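Local structure of probable sugar ABC transporter, sugar-binding protein (Streptococcus pneumoniae, 2W7Y) at residues P295-A300 against K379-V384. The protein binds the blood group A-trisaccharide and probably delivers such sugars to an ABC transporter for uptake. Sequence-based numbering, arbitrary orientation.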
loop_
_atom_site.group_PDB
_atom_site.type_symbol
_atom_site.label_atom_id
_atom_site.label_comp_id
_atom_site.label_asym_id
_atom_site.label_seq_id
_atom_site.Cartn_x
_atom_site.Cartn_y
_atom_site.Cartn_z
ATOM N N PRO A 295 2.506 14.461 -8.220
ATOM C CA PRO A 295 2.816 13.038 -8.339
ATOM C C PRO A 295 3.995 12.749 -9.275
ATOM O O PRO A 295 4.205 13.455 -10.262
ATOM C CB PRO A 295 1.525 12.442 -8.904
ATOM C CG PRO A 295 0.864 13.556 -9.621
ATOM C CD PRO A 295 1.278 14.833 -8.951
ATOM N N GLY A 296 4.755 11.713 -8.941
ATOM C CA GLY A 296 5.774 11.171 -9.820
ATOM C C GLY A 296 5.892 9.689 -9.553
ATOM O O GLY A 296 5.147 9.139 -8.746
ATOM N N ILE A 297 6.828 9.032 -10.226
ATOM C CA ILE A 297 7.126 7.627 -9.939
ATOM C C ILE A 297 8.623 7.437 -9.690
ATOM O O ILE A 297 9.381 8.410 -9.664
ATOM C CB ILE A 297 6.577 6.645 -11.028
ATOM C CG1 ILE A 297 7.105 7.004 -12.425
ATOM C CG2 ILE A 297 5.044 6.605 -10.998
ATOM C CD1 ILE A 297 6.863 5.944 -13.476
ATOM N N TYR A 298 9.033 6.186 -9.518
ATOM C CA TYR A 298 10.384 5.840 -9.085
ATOM C C TYR A 298 11.368 5.741 -10.256
ATOM O O TYR A 298 10.936 5.576 -11.400
ATOM C CB TYR A 298 10.336 4.541 -8.269
ATOM C CG TYR A 298 9.465 4.656 -7.035
ATOM C CD1 TYR A 298 10.018 4.965 -5.794
ATOM C CD2 TYR A 298 8.082 4.482 -7.116
ATOM C CE1 TYR A 298 9.217 5.081 -4.661
ATOM C CE2 TYR A 298 7.276 4.597 -5.997
ATOM C CZ TYR A 298 7.845 4.899 -4.773
ATOM O OH TYR A 298 7.040 5.020 -3.663
ATOM N N PRO A 299 12.691 5.869 -9.978
ATOM C CA PRO A 299 13.743 5.837 -11.008
ATOM C C PRO A 299 13.612 4.690 -12.007
ATOM O O PRO A 299 13.166 3.592 -11.646
ATOM C CB PRO A 299 15.023 5.674 -10.192
ATOM C CG PRO A 299 14.722 6.316 -8.902
ATOM C CD PRO A 299 13.265 6.083 -8.634
ATOM N N ALA A 300 14.011 4.966 -13.248
ATOM C CA ALA A 300 13.878 4.040 -14.382
ATOM C C ALA A 300 12.419 3.733 -14.755
ATOM O O ALA A 300 12.127 2.692 -15.345
ATOM C CB ALA A 300 14.688 2.749 -14.144
ATOM N N LYS A 379 -0.182 3.677 -14.288
ATOM C CA LYS A 379 -0.720 2.911 -15.421
ATOM C C LYS A 379 0.175 2.967 -16.662
ATOM O O LYS A 379 0.110 2.081 -17.518
ATOM C CB LYS A 379 -2.127 3.399 -15.780
ATOM C CG LYS A 379 -3.222 2.935 -14.830
ATOM C CD LYS A 379 -4.585 3.445 -15.284
ATOM C CE LYS A 379 -5.728 2.777 -14.525
ATOM N NZ LYS A 379 -5.783 1.301 -14.768
ATOM N N ASN A 380 1.003 4.008 -16.754
ATOM C CA ASN A 380 1.877 4.216 -17.913
ATOM C C ASN A 380 3.367 4.095 -17.579
ATOM O O ASN A 380 4.229 4.541 -18.345
ATOM C CB ASN A 380 1.570 5.559 -18.585
ATOM C CG ASN A 380 0.220 5.565 -19.276
ATOM O OD1 ASN A 380 0.095 5.148 -20.428
ATOM N ND2 ASN A 380 -0.801 6.043 -18.571
ATOM N N ALA A 381 3.655 3.488 -16.431
ATOM C CA ALA A 381 5.023 3.186 -16.014
ATOM C C ALA A 381 5.666 2.185 -16.971
ATOM O O ALA A 381 4.977 1.327 -17.541
ATOM C CB ALA A 381 5.027 2.638 -14.591
ATOM N N LYS A 382 6.981 2.309 -17.153
ATOM C CA LYS A 382 7.749 1.378 -17.980
ATOM C C LYS A 382 7.715 -0.028 -17.385
ATOM O O LYS A 382 7.640 -1.017 -18.108
ATOM C CB LYS A 382 9.200 1.844 -18.114
ATOM C CG LYS A 382 9.397 3.131 -18.901
ATOM C CD LYS A 382 10.872 3.501 -18.936
ATOM C CE LYS A 382 11.086 4.988 -19.197
ATOM N NZ LYS A 382 12.461 5.409 -18.782
ATOM N N ALA A 383 7.780 -0.103 -16.060
ATOM C CA ALA A 383 7.677 -1.363 -15.340
ATOM C C ALA A 383 6.842 -1.168 -14.095
ATOM O O ALA A 383 6.885 -0.113 -13.458
ATOM C CB ALA A 383 9.058 -1.895 -14.974
ATOM N N VAL A 384 6.078 -2.191 -13.745
ATOM C CA VAL A 384 5.243 -2.127 -12.565
ATOM C C VAL A 384 5.443 -3.389 -11.710
ATOM O O VAL A 384 5.470 -4.511 -12.235
ATOM C CB VAL A 384 3.763 -1.823 -12.959
ATOM C CG1 VAL A 384 2.860 -3.058 -12.878
ATOM C CG2 VAL A 384 3.226 -0.649 -12.157
#
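Ile297 reaches over with its CD1 end onto the methyl of Ala381, CD1 to CB 3.9 Å. This is surface packing between two connections in a protein of the bacterial extracellular solute-binding family. Residues 295-300 run out of strand 293-296 into the turn before strand 302-306. Residues 379-384 carry the chain from the end of helix 366-379 into strand 383-385. Strand 383-385 pairs in parallel with 302-306, and Ala383 shares backbone hydrogen bonds with Gly301 and Ala303. Both connections join strands of the same mixed sheet, in which 293-296 pairs with 157-164.

The branch of Ile297 that does the touching is CG1-CD1. CG1 sits between the backbone N and the carbonyl carbon (chi1 56°), and the chain then runs extended to CD1 (chi2 168°). That sends CD1 out to Ala381, whose own CB points back toward the loop. CD1 also comes within 4.2 Å of Ala381 CA, so the methyl lies against the CA-CB side of the alanine. Both side chains also touch Ala303 of strand 302-306.

The second touch is of a different kind, an aliphatic chain against a carbonyl oxygen. The side chain of Lys382, extended beyond CG, passes alongside the carbonyl of Ala300. No hydrogen bond joins the two segments, so they meet through van der Waals contact alone. Ala300 itself has positive phi (65°), which turns the backbone here, and it shares a backbone hydrogen bond with Trp179. Its carbonyl O lies 3.9 Å from Lys382 CD and 4.1 Å from Lys382 CB.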